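Local coordinates for LpxE (Aquifex aeolicus, PDB 6EBU), which probably acts as a membrane-embedded lipid A 1-phosphatase of the PAP2 superfamily, hydrolysing the 1-phosphate of lipid A, at residues Ile65-Leu70 with Ala113-Thr118. The protein carries 1 engineered substitution. Sequence-based numbering, arbitrary orientation.
Sequences ILAIML and AFTIAT. Engineered in segment 65-70: M69 (natural residue Ile).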
ATOM      1  N   ILE A  65      -4.667   0.842  15.738  1.00 34.15           N
ATOM      2  CA  ILE A  65      -6.055   0.466  15.478  1.00 33.99           C
ATOM      3  C   ILE A  65      -6.842   1.656  14.944  1.00 37.59           C
ATOM      4  O   ILE A  65      -7.610   1.530  13.982  1.00 41.03           O
ATOM      5  CB  ILE A  65      -6.702  -0.119  16.747  1.00 51.78           C
ATOM      6  CG1 ILE A  65      -6.083  -1.476  17.087  1.00 43.82           C
ATOM      7  CG2 ILE A  65      -8.209  -0.256  16.566  1.00 41.15           C
ATOM      8  CD1 ILE A  65      -6.641  -2.099  18.344  1.00 48.50           C
ATOM      9  N   LEU A  66      -6.655   2.834  15.544  1.00 41.05           N
ATOM     10  CA  LEU A  66      -7.386   4.006  15.076  1.00 40.17           C
ATOM     11  C   LEU A  66      -6.899   4.446  13.699  1.00 38.03           C
ATOM     12  O   LEU A  66      -7.696   4.879  12.861  1.00 39.65           O
ATOM     13  CB  LEU A  66      -7.263   5.139  16.097  1.00 40.53           C
ATOM     14  CG  LEU A  66      -7.377   6.584  15.608  1.00 51.47           C
ATOM     15  CD1 LEU A  66      -8.815   6.895  15.215  1.00 48.34           C
ATOM     16  CD2 LEU A  66      -6.902   7.551  16.688  1.00 55.19           C
ATOM     17  N   ALA A  67      -5.598   4.322  13.438  1.00 34.24           N
ATOM     18  CA  ALA A  67      -5.070   4.710  12.134  1.00 36.86           C
ATOM     19  C   ALA A  67      -5.551   3.768  11.039  1.00 40.35           C
ATOM     20  O   ALA A  67      -5.910   4.215   9.943  1.00 43.24           O
ATOM     21  CB  ALA A  67      -3.544   4.753  12.179  1.00 36.08           C
ATOM     22  N   ILE A  68      -5.563   2.462  11.316  1.00 42.40           N
ATOM     23  CA  ILE A  68      -6.061   1.501  10.337  1.00 37.73           C
ATOM     24  C   ILE A  68      -7.537   1.747  10.060  1.00 39.48           C
ATOM     25  O   ILE A  68      -7.983   1.699   8.908  1.00 43.90           O
ATOM     26  CB  ILE A  68      -5.798   0.062  10.820  1.00 37.37           C
ATOM     27  CG1 ILE A  68      -4.301  -0.249  10.769  1.00 41.63           C
ATOM     28  CG2 ILE A  68      -6.571  -0.935   9.977  1.00 32.82           C
ATOM     29  CD1 ILE A  68      -3.713  -0.178   9.379  1.00 39.87           C
ATOM     30  N   MET A  69      -8.317   2.028  11.107  1.00 40.63           N
ATOM     31  CA  MET A  69      -9.721   2.374  10.914  1.00 41.59           C
ATOM     32  C   MET A  69      -9.866   3.605  10.031  1.00 43.19           C
ATOM     33  O   MET A  69     -10.722   3.641   9.137  1.00 43.63           O
ATOM     34  CB  MET A  69     -10.393   2.617  12.265  1.00 47.19           C
ATOM     35  CG  MET A  69     -10.959   1.379  12.928  1.00 52.91           C
ATOM     36  SD  MET A  69     -11.714   1.774  14.518  1.00 70.27           S
ATOM     37  CE  MET A  69     -12.769   3.153  14.063  1.00 37.68           C
ATOM     38  N   LEU A  70      -9.037   4.624  10.266  1.00 42.65           N
ATOM     39  CA  LEU A  70      -9.108   5.843   9.464  1.00 42.50           C
ATOM     40  C   LEU A  70      -8.767   5.562   8.005  1.00 45.89           C
ATOM     41  O   LEU A  70      -9.527   5.925   7.099  1.00 41.65           O
ATOM     42  CB  LEU A  70      -8.170   6.907  10.039  1.00 40.79           C
ATOM     43  CG  LEU A  70      -8.560   7.571  11.360  1.00 53.56           C
ATOM     44  CD1 LEU A  70      -7.444   8.487  11.849  1.00 46.01           C
ATOM     45  CD2 LEU A  70      -9.864   8.340  11.213  1.00 53.73           C
ATOM     46  N   ALA A 113       0.230  -0.406   4.653  1.00 29.29           N
ATOM     47  CA  ALA A 113       1.655  -0.573   4.916  1.00 34.53           C
ATOM     48  C   ALA A 113       2.286   0.727   5.399  1.00 30.07           C
ATOM     49  O   ALA A 113       3.105   0.721   6.325  1.00 36.81           O
ATOM     50  CB  ALA A 113       2.363  -1.087   3.661  1.00 28.87           C
ATOM     51  N   PHE A 114       1.913   1.855   4.793  1.00 34.47           N
ATOM     52  CA  PHE A 114       2.432   3.137   5.255  1.00 37.15           C
ATOM     53  C   PHE A 114       1.786   3.569   6.564  1.00 36.93           C
ATOM     54  O   PHE A 114       2.401   4.311   7.336  1.00 41.06           O
ATOM     55  CB  PHE A 114       2.237   4.209   4.178  1.00 41.96           C
ATOM     56  CG  PHE A 114       3.348   4.250   3.168  1.00 38.16           C
ATOM     57  CD1 PHE A 114       3.326   3.415   2.062  1.00 28.26           C
ATOM     58  CD2 PHE A 114       4.424   5.106   3.335  1.00 36.68           C
ATOM     59  CE1 PHE A 114       4.354   3.442   1.134  1.00 40.99           C
ATOM     60  CE2 PHE A 114       5.455   5.139   2.411  1.00 36.27           C
ATOM     61  CZ  PHE A 114       5.420   4.306   1.309  1.00 35.34           C
ATOM     62  N   THR A 115       0.562   3.113   6.834  1.00 35.60           N
ATOM     63  CA  THR A 115      -0.037   3.330   8.147  1.00 36.23           C
ATOM     64  C   THR A 115       0.732   2.575   9.222  1.00 33.13           C
ATOM     65  O   THR A 115       1.022   3.117  10.296  1.00 39.63           O
ATOM     66  CB  THR A 115      -1.501   2.890   8.138  1.00 40.87           C
ATOM     67  OG1 THR A 115      -2.206   3.571   7.096  1.00 41.96           O
ATOM     68  CG2 THR A 115      -2.146   3.199   9.462  1.00 35.42           C
ATOM     69  N   ILE A 116       1.062   1.313   8.949  1.00 37.78           N
ATOM     70  CA  ILE A 116       1.866   0.526   9.878  1.00 34.17           C
ATOM     71  C   ILE A 116       3.220   1.189  10.097  1.00 35.16           C
ATOM     72  O   ILE A 116       3.664   1.377  11.236  1.00 34.71           O
ATOM     73  CB  ILE A 116       2.018  -0.915   9.356  1.00 36.20           C
ATOM     74  CG1 ILE A 116       0.664  -1.626   9.361  1.00 29.53           C
ATOM     75  CG2 ILE A 116       3.053  -1.680  10.172  1.00 30.89           C
ATOM     76  CD1 ILE A 116       0.663  -2.955   8.631  1.00 25.44           C
ATOM     77  N   ALA A 117       3.889   1.568   9.005  1.00 30.26           N
ATOM     78  CA  ALA A 117       5.228   2.136   9.123  1.00 35.77           C
ATOM     79  C   ALA A 117       5.206   3.481   9.842  1.00 33.31           C
ATOM     80  O   ALA A 117       6.128   3.795  10.600  1.00 40.37           O
ATOM     81  CB  ALA A 117       5.866   2.275   7.740  1.00 30.68           C
ATOM     82  N   THR A 118       4.168   4.289   9.620  1.00 34.05           N
ATOM     83  CA  THR A 118       4.107   5.602  10.260  1.00 33.55           C
ATOM     84  C   THR A 118       3.899   5.472  11.766  1.00 36.92           C
ATOM     85  O   THR A 118       4.599   6.118  12.556  1.00 41.03           O
ATOM     86  CB  THR A 118       2.995   6.444   9.629  1.00 40.85           C
ATOM     87  OG1 THR A 118       3.314   6.715   8.259  1.00 35.92           O
ATOM     88  CG2 THR A 118       2.823   7.758  10.371  1.00 35.57           C
TER
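One residue before T115, the threonine that meets A67 and I68, the carbonyl oxygen F114 O is gripped twice: T118 OG1 donates to it at 2.7 Å and T118 N at 2.9 Å. These donors arrive from opposite faces of the carbonyl plane, the hydroxyl with a C=O...OG1 angle of 155°. T115 OG1 likewise turns back into its own helix, bonding to A111 O. Both threonines thus satisfy their hydroxyls one turn back along helix 108-121.

With its oxygen committed there, T115 offers helix 61-82 a methyl. T115 CG2 stands anti to the backbone N, on the side facing A67; T115 CA and A67 CA, 6.6 Å apart, are the closest CA pair of the two segments. The T115 CG2 to A67 CB separation is 3.4 Å, short for two methyl carbons and evidence of tight packing. The angle T115 CB-T115 CG2...A67 CB is 165°, so the threonine methyl points almost straight at A67 CB but meets it from the side of the alanine's own CA-CB bond. I68 closes on the same methyl from another direction: its CD1 lies 3.7 Å from T115 CG2 and 4.0 Å from T115 CB, alongside the bond joining them. The first side-chain bond of I68 does not point across; the bend at chi2, -62°, brings CD1 inward.

A67 and I68 extend the interface along helix 108-121 through V119 and M112; beyond it, A67 touches S168 of helix 151-170 and I68 touches L46 of helix 46-56. The contact therefore joins two helices of the PAP2 region, one predicted to span the membrane. Its chemistry is wholly apolar across the interface: the T115 hydroxyl is satisfied within its own helix, so the methyl faces helix 61-82, and close methyl packing, over just 140 Å² of buried surface, joins the two segments.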